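Local coordinates for aminopeptidase N family protein (Idiomarina loihiensis L2TR, PDB 4FGM) that probably acts as a zinc-dependent aminopeptidase of the M61 family, binding a zinc ion in its active site, at residues Leu456-Pro468 with Ala567-Leu581. Residues are numbered along the deposited sequence; the frame is centred on the assembly and turned at random.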
loop_
_atom_site.group_PDB
_atom_site.type_symbol
_atom_site.label_atom_id
_atom_site.label_comp_id
_atom_site.label_asym_id
_atom_site.label_seq_id
_atom_site.Cartn_x
_atom_site.Cartn_y
_atom_site.Cartn_z
ATOM N N LEU A 456 -25.654 -4.926 8.466
ATOM C CA LEU A 456 -25.981 -4.173 7.254
ATOM C C LEU A 456 -27.485 -4.083 7.017
ATOM O O LEU A 456 -27.978 -3.128 6.407
ATOM C CB LEU A 456 -25.303 -4.817 6.040
ATOM C CG LEU A 456 -23.785 -4.628 5.987
ATOM C CD1 LEU A 456 -23.134 -5.715 5.140
ATOM C CD2 LEU A 456 -23.479 -3.235 5.442
ATOM N N GLN A 457 -28.207 -5.089 7.496
ATOM C CA GLN A 457 -29.650 -5.127 7.350
ATOM C C GLN A 457 -30.233 -3.981 8.174
ATOM O O GLN A 457 -31.194 -3.330 7.764
ATOM C CB GLN A 457 -30.183 -6.473 7.843
ATOM C CG GLN A 457 -31.305 -7.036 6.993
ATOM C CD GLN A 457 -31.557 -8.505 7.267
ATOM O OE1 GLN A 457 -31.973 -8.881 8.362
ATOM N NE2 GLN A 457 -31.297 -9.346 6.271
ATOM N N ASN A 458 -29.628 -3.730 9.332
ATOM C CA ASN A 458 -30.077 -2.660 10.205
ATOM C C ASN A 458 -29.929 -1.291 9.560
ATOM O O ASN A 458 -30.456 -0.302 10.068
ATOM C CB ASN A 458 -29.312 -2.688 11.529
ATOM C CG ASN A 458 -29.798 -3.781 12.452
ATOM O OD1 ASN A 458 -31.002 -3.944 12.651
ATOM N ND2 ASN A 458 -28.866 -4.529 13.032
ATOM N N PHE A 459 -29.205 -1.227 8.449
ATOM C CA PHE A 459 -29.024 0.039 7.752
ATOM C C PHE A 459 -29.660 0.001 6.379
ATOM O O PHE A 459 -29.415 0.867 5.548
ATOM C CB PHE A 459 -27.543 0.398 7.632
ATOM C CG PHE A 459 -26.934 0.879 8.917
ATOM C CD1 PHE A 459 -26.618 -0.014 9.933
ATOM C CD2 PHE A 459 -26.663 2.230 9.104
ATOM C CE1 PHE A 459 -26.047 0.433 11.127
ATOM C CE2 PHE A 459 -26.093 2.687 10.294
ATOM C CZ PHE A 459 -25.779 1.787 11.303
ATOM N N GLY A 460 -30.479 -1.016 6.145
ATOM C CA GLY A 460 -31.170 -1.133 4.873
ATOM C C GLY A 460 -30.356 -1.690 3.724
ATOM O O GLY A 460 -30.716 -1.497 2.561
ATOM N N VAL A 461 -29.266 -2.381 4.039
ATOM C CA VAL A 461 -28.422 -2.970 3.003
ATOM C C VAL A 461 -28.629 -4.479 2.905
ATOM O O VAL A 461 -28.436 -5.211 3.877
ATOM C CB VAL A 461 -26.929 -2.717 3.269
ATOM C CG1 VAL A 461 -26.106 -3.229 2.085
ATOM C CG2 VAL A 461 -26.682 -1.238 3.502
HETATM N N MSE A 462 -29.013 -4.936 1.719
HETATM C CA MSE A 462 -29.247 -6.354 1.471
HETATM C C MSE A 462 -27.987 -7.049 0.948
HETATM O O MSE A 462 -27.250 -6.486 0.136
HETATM C CB MSE A 462 -30.393 -6.499 0.467
HETATM C CG MSE A 462 -30.538 -7.874 -0.164
HETATM SE SE MSE A 462 -32.034 -7.938 -1.393
HETATM C CE MSE A 462 -31.351 -6.823 -2.815
ATOM N N VAL A 463 -27.737 -8.266 1.424
ATOM C CA VAL A 463 -26.574 -9.035 0.989
ATOM C C VAL A 463 -26.980 -10.356 0.337
ATOM O O VAL A 463 -27.628 -11.195 0.962
ATOM C CB VAL A 463 -25.634 -9.386 2.163
ATOM C CG1 VAL A 463 -24.448 -10.196 1.645
ATOM C CG2 VAL A 463 -25.152 -8.123 2.852
ATOM N N GLN A 464 -26.596 -10.542 -0.919
ATOM C CA GLN A 464 -26.901 -11.784 -1.606
ATOM C C GLN A 464 -25.631 -12.352 -2.223
ATOM O O GLN A 464 -24.879 -11.633 -2.877
ATOM C CB GLN A 464 -27.985 -11.563 -2.666
ATOM C CG GLN A 464 -27.712 -10.471 -3.676
ATOM C CD GLN A 464 -29.000 -9.878 -4.228
ATOM O OE1 GLN A 464 -29.993 -10.585 -4.415
ATOM N NE2 GLN A 464 -28.986 -8.576 -4.501
ATOM N N LYS A 465 -25.384 -13.638 -1.982
ATOM C CA LYS A 465 -24.198 -14.303 -2.510
ATOM C C LYS A 465 -24.535 -15.031 -3.805
ATOM O O LYS A 465 -25.660 -15.487 -4.000
ATOM C CB LYS A 465 -23.646 -15.307 -1.496
ATOM C CG LYS A 465 -23.806 -14.886 -0.050
ATOM C CD LYS A 465 -22.871 -15.657 0.868
ATOM C CE LYS A 465 -23.008 -17.162 0.717
ATOM N NZ LYS A 465 -22.046 -17.881 1.601
ATOM N N GLN A 466 -23.555 -15.142 -4.691
ATOM C CA GLN A 466 -23.767 -15.824 -5.957
ATOM C C GLN A 466 -22.436 -16.252 -6.551
ATOM O O GLN A 466 -21.378 -15.779 -6.137
ATOM C CB GLN A 466 -24.504 -14.905 -6.941
ATOM C CG GLN A 466 -23.698 -13.702 -7.406
ATOM C CD GLN A 466 -24.509 -12.749 -8.266
ATOM O OE1 GLN A 466 -25.572 -12.281 -7.857
ATOM N NE2 GLN A 466 -24.007 -12.451 -9.462
ATOM N N VAL A 467 -22.497 -17.157 -7.519
ATOM C CA VAL A 467 -21.302 -17.638 -8.190
ATOM C C VAL A 467 -20.861 -16.553 -9.167
ATOM O O VAL A 467 -21.679 -16.002 -9.900
ATOM C CB VAL A 467 -21.596 -18.933 -8.973
ATOM C CG1 VAL A 467 -20.330 -19.436 -9.644
ATOM C CG2 VAL A 467 -22.165 -19.987 -8.033
ATOM N N PRO A 468 -19.562 -16.219 -9.177
ATOM C CA PRO A 468 -19.055 -15.186 -10.090
ATOM C C PRO A 468 -19.153 -15.659 -11.539
ATOM O O PRO A 468 -19.371 -16.842 -11.783
ATOM C CB PRO A 468 -17.612 -14.995 -9.622
ATOM C CG PRO A 468 -17.248 -16.361 -9.098
ATOM C CD PRO A 468 -18.482 -16.760 -8.331
ATOM N N ALA A 567 -18.634 -22.313 -5.243
ATOM C CA ALA A 567 -18.865 -21.446 -4.099
ATOM C C ALA A 567 -19.591 -20.174 -4.522
ATOM O O ALA A 567 -19.293 -19.596 -5.568
ATOM C CB ALA A 567 -17.526 -21.087 -3.437
ATOM N N LYS A 568 -20.566 -19.761 -3.718
ATOM C CA LYS A 568 -21.291 -18.526 -3.984
ATOM C C LYS A 568 -20.416 -17.496 -3.267
ATOM O O LYS A 568 -20.727 -17.032 -2.167
ATOM C CB LYS A 568 -22.705 -18.602 -3.390
ATOM C CG LYS A 568 -23.690 -19.377 -4.273
ATOM C CD LYS A 568 -24.917 -19.853 -3.502
ATOM C CE LYS A 568 -25.889 -20.624 -4.394
ATOM N NZ LYS A 568 -26.689 -19.732 -5.281
ATOM N N SER A 569 -19.299 -17.180 -3.921
ATOM C CA SER A 569 -18.273 -16.274 -3.418
ATOM C C SER A 569 -18.429 -14.779 -3.695
ATOM O O SER A 569 -17.753 -13.964 -3.071
ATOM C CB SER A 569 -16.908 -16.746 -3.934
ATOM O OG SER A 569 -16.914 -16.878 -5.349
ATOM N N SER A 570 -19.285 -14.408 -4.639
ATOM C CA SER A 570 -19.495 -12.993 -4.920
ATOM C C SER A 570 -20.540 -12.422 -3.964
ATOM O O SER A 570 -21.705 -12.811 -4.007
ATOM C CB SER A 570 -19.962 -12.782 -6.364
ATOM O OG SER A 570 -18.870 -12.744 -7.266
ATOM N N TYR A 571 -20.120 -11.520 -3.082
ATOM C CA TYR A 571 -21.049 -10.892 -2.153
ATOM C C TYR A 571 -21.502 -9.574 -2.783
ATOM O O TYR A 571 -20.749 -8.602 -2.820
ATOM C CB TYR A 571 -20.378 -10.630 -0.794
ATOM C CG TYR A 571 -20.201 -11.873 0.058
ATOM C CD1 TYR A 571 -19.430 -12.947 -0.393
ATOM C CD2 TYR A 571 -20.834 -11.989 1.299
ATOM C CE1 TYR A 571 -19.297 -14.111 0.370
ATOM C CE2 TYR A 571 -20.706 -13.147 2.069
ATOM C CZ TYR A 571 -19.938 -14.205 1.596
ATOM O OH TYR A 571 -19.824 -15.364 2.334
ATOM N N VAL A 572 -22.727 -9.552 -3.297
ATOM C CA VAL A 572 -23.266 -8.354 -3.923
ATOM C C VAL A 572 -24.089 -7.558 -2.904
ATOM O O VAL A 572 -25.015 -8.089 -2.284
ATOM C CB VAL A 572 -24.143 -8.726 -5.143
ATOM C CG1 VAL A 572 -24.791 -7.478 -5.737
ATOM C CG2 VAL A 572 -23.287 -9.422 -6.190
ATOM N N LEU A 573 -23.734 -6.288 -2.732
ATOM C CA LEU A 573 -24.416 -5.415 -1.782
ATOM C C LEU A 573 -25.267 -4.351 -2.453
ATOM O O LEU A 573 -24.843 -3.718 -3.419
ATOM C CB LEU A 573 -23.399 -4.736 -0.865
ATOM C CG LEU A 573 -23.063 -5.450 0.447
ATOM C CD1 LEU A 573 -22.768 -6.910 0.191
ATOM C CD2 LEU A 573 -21.879 -4.763 1.106
ATOM N N SER A 574 -26.469 -4.160 -1.922
ATOM C CA SER A 574 -27.398 -3.171 -2.450
ATOM C C SER A 574 -28.275 -2.584 -1.346
ATOM O O SER A 574 -28.589 -3.246 -0.354
ATOM C CB SER A 574 -28.284 -3.800 -3.528
ATOM O OG SER A 574 -28.924 -4.963 -3.037
ATOM N N VAL A 575 -28.653 -1.324 -1.518
ATOM C CA VAL A 575 -29.503 -0.652 -0.553
ATOM C C VAL A 575 -30.953 -0.886 -0.968
ATOM O O VAL A 575 -31.359 -0.520 -2.067
ATOM C CB VAL A 575 -29.192 0.869 -0.503
ATOM C CG1 VAL A 575 -28.872 1.378 -1.890
ATOM C CG2 VAL A 575 -30.377 1.627 0.072
ATOM N N GLU A 576 -31.722 -1.522 -0.090
ATOM C CA GLU A 576 -33.124 -1.811 -0.367
ATOM C C GLU A 576 -34.066 -1.009 0.534
ATOM O O GLU A 576 -35.250 -0.869 0.230
ATOM C CB GLU A 576 -33.390 -3.311 -0.205
ATOM C CG GLU A 576 -32.943 -4.175 -1.388
ATOM C CD GLU A 576 -33.947 -4.174 -2.534
ATOM O OE1 GLU A 576 -35.151 -4.375 -2.268
ATOM O OE2 GLU A 576 -33.533 -3.986 -3.699
ATOM N N GLN A 577 -33.529 -0.487 1.635
ATOM C CA GLN A 577 -34.298 0.312 2.587
ATOM C C GLN A 577 -33.536 1.604 2.881
ATOM O O GLN A 577 -32.932 1.757 3.943
ATOM C CB GLN A 577 -34.511 -0.479 3.880
ATOM C CG GLN A 577 -35.915 -1.033 4.049
ATOM C CD GLN A 577 -36.951 0.066 4.217
ATOM O OE1 GLN A 577 -36.845 0.901 5.118
ATOM N NE2 GLN A 577 -37.961 0.069 3.352
ATOM N N PRO A 578 -33.569 2.559 1.937
ATOM C CA PRO A 578 -32.897 3.861 2.022
ATOM C C PRO A 578 -33.030 4.595 3.349
ATOM O O PRO A 578 -32.039 5.079 3.904
ATOM C CB PRO A 578 -33.527 4.647 0.876
ATOM C CG PRO A 578 -33.816 3.584 -0.129
ATOM C CD PRO A 578 -34.403 2.491 0.724
ATOM N N ASP A 579 -34.255 4.675 3.858
ATOM C CA ASP A 579 -34.506 5.383 5.104
ATOM C C ASP A 579 -33.837 4.771 6.332
ATOM O O ASP A 579 -33.884 5.345 7.418
ATOM C CB ASP A 579 -36.014 5.514 5.322
ATOM C CG ASP A 579 -36.708 6.195 4.153
ATOM O OD1 ASP A 579 -36.002 6.807 3.320
ATOM O OD2 ASP A 579 -37.954 6.126 4.068
ATOM N N LYS A 580 -33.204 3.616 6.167
ATOM C CA LYS A 580 -32.523 2.981 7.291
ATOM C C LYS A 580 -31.023 3.292 7.275
ATOM O O LYS A 580 -30.301 2.945 8.212
ATOM C CB LYS A 580 -32.751 1.464 7.274
ATOM C CG LYS A 580 -34.221 1.060 7.362
ATOM C CD LYS A 580 -34.405 -0.440 7.550
ATOM C CE LYS A 580 -33.937 -0.888 8.924
ATOM N NZ LYS A 580 -34.165 -2.344 9.147
ATOM N N LEU A 581 -30.568 3.958 6.214
ATOM C CA LEU A 581 -29.161 4.330 6.067
ATOM C C LEU A 581 -28.689 5.238 7.199
ATOM O O LEU A 581 -27.552 5.136 7.656
ATOM C CB LEU A 581 -28.927 5.039 4.730
ATOM C CG LEU A 581 -28.244 4.302 3.571
ATOM C CD1 LEU A 581 -27.699 2.963 4.041
ATOM C CD2 LEU A 581 -29.228 4.114 2.435
HETATM O O HOH W 1 -33.544 -3.964 11.333
#
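Strands Val-461 to Gln-466 and Ser-570 to Val-575 pair antiparallel as a two-stranded ribbon, with backbone bonds in both directions at Met-462/Ser-574, Gln-464/Val-572 and Gln-466/Ser-570. They flank 98 residues that carry a six-stranded antiparallel sheet, consistent with a PDZ-like domain. A classic beta bulge sets Ser-569 and Ser-570 against Gln-466. At the other end Gly-460, C-prime residue of the Schellman motif closing helix 453-457, offers one carbonyl to two donors: Glu-576 N at 2.8 Å, nearly along the C=O axis, and Gln-577 N at 3.1 Å on a lone pair. Its CA lies 3.5 Å from Gln-577 O in a CA-H...O contact.

On the face carrying Val-461, Val-463, Leu-573 and Tyr-571, Val-463 CG2 lies alongside Leu-573 CD1 at 3.8 Å, while its CG1 meets Tyr-571 CD2. Lys-465 runs beside Tyr-571, CG over one ring face in a CH-pi contact (4.3 Å to the centroid); a bend at chi3 (-54°) brings NZ to a weak bond with OH. Without the ring, as with an alanine here, Lys-465 is likely to lose the face it lies on and Val-463 CG1 its neighbour. Tyr-571 also backs onto helix 326-342.

Lys-580 NZ shares a water with Asn-458 OD1. The paired strands thus satisfy each other's backbone groups, whereas Ser-574 OG, buried here, has no partner in the model.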